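Local coordinates for ancylostoma secreted protein 1 (Necator americanus, PDB 3NT8) that is a secreted two-CAP-domain protein probably associated with the transition of infective hookworm larvae to parasitism, at residues A[104-107]-A[111-114]; A[145-150]-A[180-185]; A[199-204]-A[212-217]; A[225-230]-A[236-241]; A[406-411]-A[419-424]. One frame throughout, in Å; residues are numbered along the deposited sequence.

Contact 1 of 5, residues A[104-107]-A[111-114]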
# COMPACT_ATOMS: atom_id res chain seq x y z
N MET A 104 14.14 -13.16 -14.10
CA MET A 104 14.97 -14.36 -14.04
C MET A 104 15.71 -14.50 -15.35
O MET A 104 15.14 -14.32 -16.43
CB MET A 104 14.14 -15.61 -13.81
CG MET A 104 14.90 -16.85 -13.74
SD MET A 104 15.86 -16.85 -12.27
CE MET A 104 16.48 -18.54 -12.46
N SER A 105 16.97 -14.87 -15.24
CA SER A 105 17.80 -15.05 -16.42
C SER A 105 18.34 -16.48 -16.49
O SER A 105 18.86 -17.01 -15.50
CB SER A 105 18.92 -14.00 -16.46
OG SER A 105 19.73 -14.19 -17.62
N TRP A 106 18.20 -17.12 -17.66
CA TRP A 106 18.80 -18.43 -17.89
C TRP A 106 19.88 -18.41 -18.95
O TRP A 106 19.80 -17.65 -19.94
CB TRP A 106 17.73 -19.44 -18.32
CG TRP A 106 16.62 -19.57 -17.37
CD1 TRP A 106 15.44 -18.87 -17.38
CD2 TRP A 106 16.55 -20.46 -16.28
NE1 TRP A 106 14.65 -19.26 -16.33
CE2 TRP A 106 15.30 -20.25 -15.64
CE3 TRP A 106 17.41 -21.44 -15.76
CZ2 TRP A 106 14.90 -20.97 -14.52
CZ3 TRP A 106 17.02 -22.16 -14.65
CH2 TRP A 106 15.77 -21.92 -14.03
N SER A 107 20.91 -19.24 -18.77
CA SER A 107 21.91 -19.40 -19.81
C SER A 107 22.09 -20.85 -20.16
O SER A 107 22.06 -21.73 -19.29
CB SER A 107 23.26 -18.77 -19.45
OG SER A 107 23.15 -17.36 -19.34
N GLY A 111 21.09 -23.06 -26.46
CA GLY A 111 19.97 -22.17 -26.81
C GLY A 111 18.62 -22.62 -26.22
O GLY A 111 18.56 -23.40 -25.29
N TYR A 112 17.51 -22.12 -26.79
CA TYR A 112 16.19 -22.34 -26.19
C TYR A 112 15.15 -22.54 -27.31
O TYR A 112 14.42 -21.58 -27.69
CB TYR A 112 15.83 -21.18 -25.24
CG TYR A 112 16.72 -21.12 -23.99
CD1 TYR A 112 16.57 -22.06 -22.98
CD2 TYR A 112 17.68 -20.12 -23.82
CE1 TYR A 112 17.34 -22.03 -21.86
CE2 TYR A 112 18.45 -20.06 -22.67
CZ TYR A 112 18.28 -21.04 -21.70
OH TYR A 112 19.03 -21.07 -20.57
N PRO A 113 15.15 -23.76 -27.91
CA PRO A 113 14.20 -24.01 -28.97
C PRO A 113 12.75 -24.14 -28.41
O PRO A 113 11.81 -24.00 -29.18
CB PRO A 113 14.70 -25.34 -29.57
CG PRO A 113 15.37 -26.04 -28.36
CD PRO A 113 16.03 -24.91 -27.65
N ASP A 114 12.59 -24.39 -27.11
CA ASP A 114 11.26 -24.41 -26.50
C ASP A 114 11.22 -23.65 -25.17
O ASP A 114 11.22 -24.26 -24.08
CB ASP A 114 10.78 -25.83 -26.33
CG ASP A 114 9.30 -25.91 -26.08
OD1 ASP A 114 8.65 -24.86 -26.15
OD2 ASP A 114 8.80 -27.02 -25.83
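The phenolic oxygen of Tyr112 is pressed against the end of strand 100-107, with Trp106 CB and the backbone of Ser107 gathered about it. Tyr112 OH lies 3.1 Å from Trp106 CB and equally 3.1 Å from Ser107 C. Two polar backbone atoms are also near, Ser107 N at 3.2 Å and Ser107 O at 3.4 Å from Tyr112 OH, but both are badly angled, and no hydrogen bond joins the two segments. Behind the hydroxyl, Tyr112 CZ sits 3.8 Å from Trp106 CB, and Tyr112 CE2 lies 3.9 Å from Trp106 O, so the outer end of the phenol meets main chain and CB rather than stacking on the indole. The tyrosine reaches this place with CG beside its own backbone N and opposite the carbonyl carbon (chi1 -67°). The indole of Trp106 leads away from it. One indole face carries Met104 CE, which stands 3.6 Å above the Trp106 ring plane toward the rim, while NE1 donates to Thr122 OG1 in helix 119-127 and Lys118 makes a cation-pi contact with the ring. Trp106 also forms backbone hydrogen bonds with Leu171 of strand 170-177, and both Trp106 and Tyr112 rest their side chains on Leu171. Here the loop leaving an outer strand of the first CAP-domain sheet folds back on that strand at the surface. Across the two segments, contact therefore depends on van der Waals fit around one phenol, whereas the hydrogen bond of the indole N-H is made to the neighbouring helix.

Contact 2 of 5, residues A[145-150]-A[180-185]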
# COMPACT_ATOMS: atom_id res chain seq x y z
N GLY A 145 15.13 -12.42 1.48
CA GLY A 145 14.86 -13.36 0.34
C GLY A 145 13.39 -13.62 -0.02
O GLY A 145 13.04 -14.63 -0.64
N LEU A 146 12.49 -12.72 0.38
CA LEU A 146 11.05 -12.82 0.03
C LEU A 146 10.66 -11.90 -1.13
O LEU A 146 9.47 -11.76 -1.50
CB LEU A 146 10.19 -12.51 1.29
CG LEU A 146 10.32 -13.53 2.45
CD1 LEU A 146 9.76 -12.97 3.75
CD2 LEU A 146 9.76 -14.88 2.20
N PHE A 147 11.63 -11.21 -1.72
CA PHE A 147 11.29 -10.23 -2.74
C PHE A 147 10.37 -10.78 -3.81
O PHE A 147 9.33 -10.19 -4.14
CB PHE A 147 12.52 -9.71 -3.43
CG PHE A 147 12.21 -8.70 -4.51
CD1 PHE A 147 11.88 -7.38 -4.19
CD2 PHE A 147 12.23 -9.08 -5.84
CE1 PHE A 147 11.57 -6.44 -5.18
CE2 PHE A 147 11.92 -8.13 -6.85
CZ PHE A 147 11.57 -6.84 -6.51
N ALA A 148 10.79 -11.88 -4.41
CA ALA A 148 10.10 -12.44 -5.53
C ALA A 148 8.76 -13.08 -5.12
O ALA A 148 7.81 -12.96 -5.84
CB ALA A 148 11.06 -13.44 -6.27
N PHE A 149 8.71 -13.70 -3.94
CA PHE A 149 7.50 -14.28 -3.38
C PHE A 149 6.46 -13.23 -3.05
O PHE A 149 5.29 -13.48 -3.32
CB PHE A 149 7.84 -15.15 -2.15
CG PHE A 149 6.62 -15.58 -1.32
CD1 PHE A 149 5.86 -16.69 -1.70
CD2 PHE A 149 6.25 -14.89 -0.15
CE1 PHE A 149 4.74 -17.11 -0.94
CE2 PHE A 149 5.13 -15.30 0.65
CZ PHE A 149 4.36 -16.40 0.24
N SER A 150 6.87 -12.07 -2.52
CA SER A 150 5.99 -10.95 -2.15
C SER A 150 5.16 -10.37 -3.29
O SER A 150 3.95 -10.15 -3.09
CB SER A 150 6.77 -9.85 -1.41
OG SER A 150 7.55 -9.02 -2.25
N VAL A 180 2.63 -3.56 -5.10
CA VAL A 180 3.96 -3.65 -4.53
C VAL A 180 3.97 -4.48 -3.21
O VAL A 180 3.34 -4.09 -2.21
CB VAL A 180 4.53 -2.20 -4.35
CG1 VAL A 180 5.93 -2.23 -3.75
CG2 VAL A 180 4.52 -1.47 -5.73
N GLY A 181 4.69 -5.61 -3.19
CA GLY A 181 4.71 -6.47 -2.00
C GLY A 181 6.00 -6.43 -1.19
O GLY A 181 6.08 -7.04 -0.11
N TYR A 182 6.99 -5.71 -1.69
CA TYR A 182 8.26 -5.57 -1.02
C TYR A 182 8.42 -4.31 -0.11
O TYR A 182 9.55 -3.81 0.10
CB TYR A 182 9.38 -5.69 -2.05
CG TYR A 182 9.19 -4.82 -3.26
CD1 TYR A 182 9.55 -3.47 -3.20
CD2 TYR A 182 8.66 -5.32 -4.46
CE1 TYR A 182 9.39 -2.64 -4.28
CE2 TYR A 182 8.50 -4.48 -5.59
CZ TYR A 182 8.88 -3.14 -5.47
OH TYR A 182 8.74 -2.21 -6.50
N ILE A 183 7.34 -3.78 0.45
CA ILE A 183 7.49 -2.60 1.32
C ILE A 183 7.81 -3.14 2.72
O ILE A 183 7.16 -4.07 3.16
CB ILE A 183 6.23 -1.73 1.34
CG1 ILE A 183 5.84 -1.21 -0.05
CG2 ILE A 183 6.38 -0.62 2.33
CD1 ILE A 183 6.84 -0.39 -0.80
N THR A 184 8.84 -2.60 3.38
CA THR A 184 9.29 -3.12 4.70
C THR A 184 8.18 -3.06 5.79
O THR A 184 7.51 -2.03 5.94
CB THR A 184 10.57 -2.41 5.21
OG1 THR A 184 11.53 -2.29 4.15
CG2 THR A 184 11.20 -3.20 6.42
N ASN A 185 7.97 -4.19 6.47
CA ASN A 185 7.00 -4.35 7.55
C ASN A 185 5.50 -4.27 7.17
O ASN A 185 4.63 -4.30 8.07
CB ASN A 185 7.33 -3.38 8.72
CG ASN A 185 8.67 -3.73 9.41
OD1 ASN A 185 9.52 -2.87 9.59
ND2 ASN A 185 8.86 -4.99 9.77
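Tyr182 leans on the first turn of helix 147-153, touching Phe147 and Ser150 from its CB outward. Tyr182 CB touches both, 3.7 Å from Phe147 CD1 and 3.8 Å from Ser150 OG. Next along, Tyr182 CG meets Phe147 CE1 at 3.5 Å. The closest approach of the rings follows at Tyr182 CD2, only 3.2 Å from Phe147 CE1, and Tyr182 CE2 is still within van der Waals range of Phe147 CE1 and CZ. Contact with Phe147 fades beyond CE2, and the phenolic end extends past the phenyl. The two side chains run side by side in one direction, yet their planes are inclined at 32°, leaving Phe147 CE1 over one tyrosine face near the rim. Val180 CG1 covers the opposite face. Ser150 OG approaches at the ring edge instead, and lies poorly angled to the backbone N of Tyr182. Ser150 OG is used within its own helix, donating to Phe147 O at 2.8 Å. With chi1 at 78°, OG sits between its backbone N and carbonyl carbon, turned back toward the carbonyl at the start of the same turn. Ser150 CB also lies 3.2 Å from Gly181 O. Flanking Gly181 and Tyr182 in sequence, Val180 touches Val313 and Ile183 touches Gln324 and Leu328 of helix 318-330. The contact packs a short CAP-domain helix against the segment following strand 170-177, consistent with a position where the two CAP domains meet.

Contact 3 of 5, residues A[199-204]-A[212-217]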
# COMPACT_ATOMS: atom_id res chain seq x y z
N ALA A 199 -19.17 -10.39 -0.44
CA ALA A 199 -19.31 -9.43 0.66
C ALA A 199 -18.13 -9.51 1.62
O ALA A 199 -17.94 -8.59 2.43
CB ALA A 199 -20.56 -9.70 1.40
N ASP A 200 -17.35 -10.60 1.53
CA ASP A 200 -16.20 -10.78 2.44
C ASP A 200 -14.95 -10.08 1.96
O ASP A 200 -13.93 -10.03 2.68
CB ASP A 200 -15.82 -12.23 2.65
CG ASP A 200 -16.87 -13.02 3.31
OD1 ASP A 200 -17.43 -12.57 4.32
OD2 ASP A 200 -17.10 -14.13 2.82
N CYS A 201 -15.03 -9.53 0.75
CA CYS A 201 -13.86 -8.89 0.19
C CYS A 201 -13.95 -7.39 0.41
O CYS A 201 -14.83 -6.73 -0.15
CB CYS A 201 -13.76 -9.20 -1.27
SG CYS A 201 -13.85 -10.97 -1.61
N SER A 202 -13.04 -6.88 1.24
CA SER A 202 -13.12 -5.52 1.78
C SER A 202 -12.24 -4.53 1.05
O SER A 202 -12.49 -3.32 1.09
CB SER A 202 -12.84 -5.52 3.31
OG SER A 202 -11.46 -5.77 3.60
N THR A 203 -11.25 -5.04 0.31
CA THR A 203 -10.32 -4.21 -0.41
C THR A 203 -10.98 -3.37 -1.52
O THR A 203 -10.81 -2.15 -1.58
CB THR A 203 -9.16 -5.03 -0.99
OG1 THR A 203 -8.71 -5.95 0.01
CG2 THR A 203 -7.99 -4.07 -1.37
N TYR A 204 -11.77 -4.02 -2.37
CA TYR A 204 -12.50 -3.28 -3.40
C TYR A 204 -13.99 -3.52 -3.31
O TYR A 204 -14.44 -4.63 -3.14
CB TYR A 204 -11.98 -3.60 -4.81
CG TYR A 204 -10.49 -3.43 -4.95
CD1 TYR A 204 -9.94 -2.19 -5.23
CD2 TYR A 204 -9.61 -4.51 -4.78
CE1 TYR A 204 -8.57 -2.01 -5.34
CE2 TYR A 204 -8.22 -4.34 -4.90
CZ TYR A 204 -7.71 -3.08 -5.17
OH TYR A 204 -6.34 -2.87 -5.27
N GLY A 212 -12.55 -18.90 -2.50
CA GLY A 212 -11.52 -18.29 -1.62
C GLY A 212 -10.72 -17.12 -2.21
O GLY A 212 -9.90 -16.51 -1.51
N LEU A 213 -10.93 -16.83 -3.49
CA LEU A 213 -10.22 -15.71 -4.11
C LEU A 213 -11.21 -14.62 -4.41
O LEU A 213 -12.27 -14.87 -5.02
CB LEU A 213 -9.45 -16.10 -5.41
CG LEU A 213 -8.20 -17.01 -5.29
CD1 LEU A 213 -7.60 -17.39 -6.66
CD2 LEU A 213 -7.16 -16.38 -4.38
N CYS A 214 -10.90 -13.42 -3.95
CA CYS A 214 -11.70 -12.26 -4.30
C CYS A 214 -11.52 -11.88 -5.74
O CYS A 214 -10.46 -12.07 -6.28
CB CYS A 214 -11.39 -11.08 -3.36
SG CYS A 214 -11.88 -11.45 -1.68
N THR A 215 -12.55 -11.32 -6.37
CA THR A 215 -12.47 -10.94 -7.77
C THR A 215 -12.89 -9.46 -7.96
O THR A 215 -13.98 -9.11 -7.62
CB THR A 215 -13.29 -11.85 -8.73
OG1 THR A 215 -14.69 -11.73 -8.46
CG2 THR A 215 -12.84 -13.34 -8.60
N LYS A 216 -11.99 -8.64 -8.49
CA LYS A 216 -12.19 -7.24 -8.60
C LYS A 216 -13.13 -6.98 -9.78
O LYS A 216 -12.96 -7.55 -10.84
CB LYS A 216 -10.82 -6.53 -8.76
CG LYS A 216 -10.81 -5.08 -9.30
CD LYS A 216 -11.11 -4.09 -8.22
CE LYS A 216 -11.32 -2.67 -8.78
NZ LYS A 216 -10.03 -2.21 -9.37
N GLY A 217 -14.13 -6.14 -9.54
CA GLY A 217 -15.05 -5.77 -10.61
C GLY A 217 -14.51 -4.61 -11.41
O GLY A 217 -13.36 -4.19 -11.22
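Segment 199-204, a loop after a 3-10 end, passes along strand 213-215 and its continuation, with CA atoms 6.0 Å apart at Cys201 and Cys214 and 6.5 Å apart at Tyr204 and Lys216, and no hydrogen bond crosses between them. At the first of these points the link is covalent: Cys201 SG and Cys214 SG are bonded at 2.0 Å, and the bridge has a left-handed twist (chi3 -85°). Both sulfurs stand beside their own backbone N. At the second point the aliphatic part of Lys216 passes over the face of the Tyr204 ring. Lys216 CD makes a CH-pi contact, 3.4 Å from Tyr204 CG, and CE follows above CD1. Bends at chi2 and chi4 fold the lysine over the ring, carrying Lys216 NZ to 4.5 Å from the Tyr204 ring centroid in an off-centre cation-pi contact, 26° from the normal. The same ammonium forms a salt bridge with Asp219. Tyr204 is fixed from beyond the two segments, its hydroxyl hydrogen-bonded to Glu156 O and its ring edge-to-face with Tyr70. Cys195–Cys209 interlaces with Cys201–Cys214, a pairing of first with third and second with fourth cysteine that recalls the hinge of cysteine-rich secretory proteins. A covalent bond therefore sets the spacing at the cysteine pair, while a lysine divided between an aromatic face and a carboxylate adds a softer attraction, probably electrostatic in part.

Contact 4 of 5, residues A[225-230]-A[236-241]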
# COMPACT_ATOMS: atom_id res chain seq x y z
N GLN A 225 -15.99 16.26 -7.79
CA GLN A 225 -17.06 17.16 -7.36
C GLN A 225 -16.81 17.88 -6.01
O GLN A 225 -17.40 18.94 -5.76
CB GLN A 225 -18.40 16.42 -7.37
CG GLN A 225 -18.41 15.15 -6.45
CD GLN A 225 -19.69 14.27 -6.58
OE1 GLN A 225 -20.06 13.81 -7.69
NE2 GLN A 225 -20.34 13.99 -5.42
N GLN A 226 -15.93 17.30 -5.17
CA GLN A 226 -15.69 17.82 -3.82
C GLN A 226 -15.00 19.18 -3.91
O GLN A 226 -15.45 20.14 -3.26
CB GLN A 226 -14.87 16.85 -2.96
CG GLN A 226 -15.61 15.57 -2.59
CD GLN A 226 -14.87 14.65 -1.60
OE1 GLN A 226 -14.29 15.10 -0.65
NE2 GLN A 226 -14.88 13.34 -1.87
N CYS A 227 -13.95 19.24 -4.73
CA CYS A 227 -13.16 20.45 -4.94
C CYS A 227 -12.99 20.76 -6.43
O CYS A 227 -12.02 20.38 -7.02
CB CYS A 227 -11.78 20.28 -4.30
SG CYS A 227 -11.82 19.83 -2.49
N PRO A 228 -13.95 21.46 -7.05
CA PRO A 228 -13.91 21.59 -8.54
C PRO A 228 -12.85 22.57 -9.05
O PRO A 228 -12.44 22.46 -10.21
CB PRO A 228 -15.32 22.10 -8.90
CG PRO A 228 -16.13 22.04 -7.60
CD PRO A 228 -15.15 22.09 -6.47
N SER A 229 -12.43 23.52 -8.22
CA SER A 229 -11.36 24.44 -8.57
C SER A 229 -9.96 23.83 -8.60
O SER A 229 -9.05 24.43 -9.16
CB SER A 229 -11.38 25.61 -7.61
OG SER A 229 -12.62 26.28 -7.76
N ASN A 230 -9.76 22.67 -7.97
CA ASN A 230 -8.45 22.03 -7.92
C ASN A 230 -8.30 20.97 -9.02
O ASN A 230 -9.28 20.37 -9.49
CB ASN A 230 -8.12 21.43 -6.50
CG ASN A 230 -8.24 22.46 -5.34
OD1 ASN A 230 -7.88 23.62 -5.50
ND2 ASN A 230 -8.68 22.00 -4.15
N SER A 236 -12.16 9.89 -5.25
CA SER A 236 -11.86 8.60 -4.71
C SER A 236 -10.62 8.72 -3.83
O SER A 236 -10.60 8.21 -2.71
CB SER A 236 -11.71 7.54 -5.84
OG SER A 236 -10.40 7.49 -6.41
N VAL A 237 -9.61 9.45 -4.32
CA VAL A 237 -8.35 9.63 -3.59
C VAL A 237 -8.54 10.41 -2.29
O VAL A 237 -7.94 10.05 -1.28
CB VAL A 237 -7.23 10.22 -4.48
CG1 VAL A 237 -5.86 10.20 -3.78
CG2 VAL A 237 -7.12 9.41 -5.83
N ARG A 238 -9.40 11.44 -2.33
CA ARG A 238 -9.74 12.23 -1.17
C ARG A 238 -10.31 11.32 -0.10
O ARG A 238 -9.86 11.35 1.06
CB ARG A 238 -10.75 13.33 -1.50
CG ARG A 238 -10.25 14.38 -2.54
CD ARG A 238 -11.27 15.49 -2.86
NE ARG A 238 -10.65 16.51 -3.70
CZ ARG A 238 -10.96 16.75 -4.97
NH1 ARG A 238 -11.91 16.05 -5.58
NH2 ARG A 238 -10.31 17.69 -5.65
N ASP A 239 -11.31 10.53 -0.47
CA ASP A 239 -11.97 9.63 0.50
C ASP A 239 -11.03 8.54 1.03
O ASP A 239 -11.19 8.07 2.14
CB ASP A 239 -13.19 8.96 -0.10
CG ASP A 239 -14.27 9.95 -0.51
OD1 ASP A 239 -14.44 11.01 0.16
OD2 ASP A 239 -14.97 9.63 -1.50
N THR A 240 -10.07 8.11 0.22
CA THR A 240 -9.08 7.24 0.74
C THR A 240 -8.28 7.87 1.90
O THR A 240 -8.25 7.31 3.01
CB THR A 240 -8.18 6.71 -0.35
OG1 THR A 240 -9.01 6.05 -1.31
CG2 THR A 240 -7.24 5.68 0.21
N PHE A 241 -7.65 9.02 1.66
CA PHE A 241 -6.92 9.70 2.74
C PHE A 241 -7.78 9.93 3.95
O PHE A 241 -7.30 9.71 5.07
CB PHE A 241 -6.34 11.04 2.29
CG PHE A 241 -5.04 10.94 1.49
CD1 PHE A 241 -3.87 10.51 2.08
CD2 PHE A 241 -5.00 11.35 0.15
CE1 PHE A 241 -2.65 10.43 1.36
CE2 PHE A 241 -3.80 11.28 -0.58
CZ PHE A 241 -2.64 10.84 0.03
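A single hydrogen bond crosses between the segments, from Gln226 NE2 to Asp239 OD1 at 3.1 Å with an N-H...O angle of 150°. The amide N-H meets Asp239 OD1 from above the carboxylate plane, 42° out of it, although the amide and carboxylate are only modestly tilted against each other. Van der Waals contact is centred on Arg238. Gln226, extended beyond CG, slides past the arginine in the opposite direction, Gln226 CB and OE1 each 3.8 Å from Arg238 CD. Cys227 CB lies over one face of the guanidinium, 3.3 Å from Arg238 NH2, while Cys227 SG approaches Arg238 NE at 3.7 Å; Asn230 CB stands at the guanidinium edge. In fold terms, the turn 227-230 is laid against the first long helix of the second CAP domain, 235-253, and the disulfide Cys227–Cys278 ties it to helix 278-288. Ionic partners come from beyond the two segments: Arg238 NE pairs with Glu281, and NH1 with Asp235, NH1 also hydrogen-bonded to Asn224 OD1. The arginine chain, straight from CG to NE, carries the guanidinium out to the turn and to Glu281. Glu281 serves twice, since its other carboxylate oxygen accepts from Asn230 ND2.

Contact 5 of 5, residues A[406-411]-A[419-424]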
# COMPACT_ATOMS: atom_id res chain seq x y z
N SER A 406 -15.34 12.20 26.33
CA SER A 406 -15.42 12.82 27.67
C SER A 406 -15.23 14.30 27.67
O SER A 406 -15.82 14.97 28.49
CB SER A 406 -14.33 12.26 28.61
OG SER A 406 -14.73 11.00 29.15
N GLN A 407 -14.35 14.79 26.78
CA GLN A 407 -13.90 16.17 26.81
C GLN A 407 -14.18 16.87 25.51
O GLN A 407 -13.58 17.93 25.27
CB GLN A 407 -12.42 16.29 27.16
CG GLN A 407 -12.09 15.97 28.63
CD GLN A 407 -10.63 16.08 28.97
OE1 GLN A 407 -10.02 17.10 28.71
NE2 GLN A 407 -10.06 15.04 29.58
N CYS A 408 -15.10 16.32 24.70
CA CYS A 408 -15.60 17.01 23.47
C CYS A 408 -16.26 18.35 23.78
O CYS A 408 -16.94 18.51 24.79
CB CYS A 408 -16.59 16.16 22.64
SG CYS A 408 -15.96 14.57 21.97
N SER A 409 -16.05 19.31 22.90
CA SER A 409 -16.60 20.63 23.01
C SER A 409 -18.16 20.64 23.24
O SER A 409 -18.90 19.88 22.61
CB SER A 409 -16.16 21.38 21.76
OG SER A 409 -16.86 22.59 21.63
N PRO A 410 -18.65 21.47 24.18
CA PRO A 410 -20.05 21.54 24.60
C PRO A 410 -21.10 21.14 23.58
O PRO A 410 -21.99 20.36 23.92
CB PRO A 410 -20.20 23.02 24.99
CG PRO A 410 -18.86 23.31 25.69
CD PRO A 410 -17.82 22.30 25.08
N GLY A 411 -21.04 21.66 22.37
CA GLY A 411 -22.09 21.28 21.43
C GLY A 411 -21.78 20.18 20.43
O GLY A 411 -22.42 20.10 19.38
N GLY A 419 -15.57 7.32 18.88
CA GLY A 419 -14.68 8.05 19.78
C GLY A 419 -14.10 9.31 19.18
O GLY A 419 -13.03 9.74 19.53
N LEU A 420 -14.85 9.92 18.26
CA LEU A 420 -14.45 11.13 17.52
C LEU A 420 -15.46 12.28 17.69
O LEU A 420 -16.63 12.11 17.38
CB LEU A 420 -14.30 10.79 16.03
CG LEU A 420 -13.16 9.85 15.62
CD1 LEU A 420 -13.27 9.43 14.14
CD2 LEU A 420 -11.79 10.42 15.89
N CYS A 421 -14.99 13.42 18.19
CA CYS A 421 -15.82 14.62 18.33
C CYS A 421 -16.09 15.27 16.95
O CYS A 421 -15.17 15.57 16.20
CB CYS A 421 -15.20 15.65 19.28
SG CYS A 421 -14.44 15.00 20.79
N SER A 422 -17.35 15.51 16.64
CA SER A 422 -17.73 16.01 15.33
C SER A 422 -18.80 17.06 15.55
O SER A 422 -19.64 16.95 16.45
CB SER A 422 -18.28 14.84 14.45
OG SER A 422 -18.50 15.16 13.07
N ALA A 423 -18.75 18.09 14.73
CA ALA A 423 -19.94 18.94 14.57
C ALA A 423 -20.53 18.92 13.12
O ALA A 423 -21.77 18.93 12.97
CB ALA A 423 -19.71 20.37 15.14
N PRO A 424 -19.65 18.86 12.05
CA PRO A 424 -20.18 18.75 10.65
C PRO A 424 -20.82 17.39 10.28
O PRO A 424 -21.67 17.32 9.36
CB PRO A 424 -18.93 19.04 9.76
CG PRO A 424 -17.90 19.68 10.68
CD PRO A 424 -18.17 19.05 12.05
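Cys408 and Cys421 form the tight part of this contact, a disulfide in which the two SG atoms are 2.0 Å apart and the CA atoms 5.7 Å. The CB atoms of Cys408 and Cys421 approach to 3.7 Å, and each lies close to the partner sulfur, Cys408 CB at 3.1 Å from Cys421 SG. Rotation about the S-S bond is left-handed (chi3 -76°). Both sulfurs are placed beside the backbone N and opposite the carbonyl carbon, with Cys421 (chi1 -41°) rotated about 20° off the staggered position that Cys408 keeps. No hydrogen bond crosses the two segments. The inner side of the bridge is well supported: Cys421 shares backbone hydrogen bonds with Met271 and Lys273, Leu420 packs on Asn246, Arg249 and Ser250 of helix 235-253, and Cys408 touches Cys414, whose own partner is Cys405. Away from the bridge the segments part. Ala423 CB comes no nearer than 5.0 Å to Gly411 O, and Ser409, Pro410 and Gly411 on one segment, like Ala423 on the other, are exposed to solvent. The chain ends at Pro424, which is poorly ordered. Just before that end, Ser422 is still held, sharing hydrogen bonds with Thr413. Cys405–Cys414 and Cys408–Cys421 interlace in a compact disulfide-rich tail that follows the last strand of the second CAP domain. Between the two segments themselves the disulfide is the main tie, while bonds to Met271, Lys273 and Thr413 hold the second one in place; the very C-terminus, Pro424, is probably mobile.

The five contacts follow one another along the chain and none touches the next. Contacts 1 and 2 belong to the first CAP domain, their centres 26 Å apart, with contact 2 nearer the second domain. Contact 3 lies in the connecting region, its nearest atoms about 8 Å from those of contact 4, which opens the second domain. Contacts 3 and 5 correspond: each closes the second of two interlaced disulfides after the last strand of a CAP sheet, with centres 35 Å apart. Contacts 1 and 5 occupy far ends of the molecule, 65 Å between centres. Contacts 2 and 3 are 22 Å apart between centres and about 9 Å at their nearest atoms.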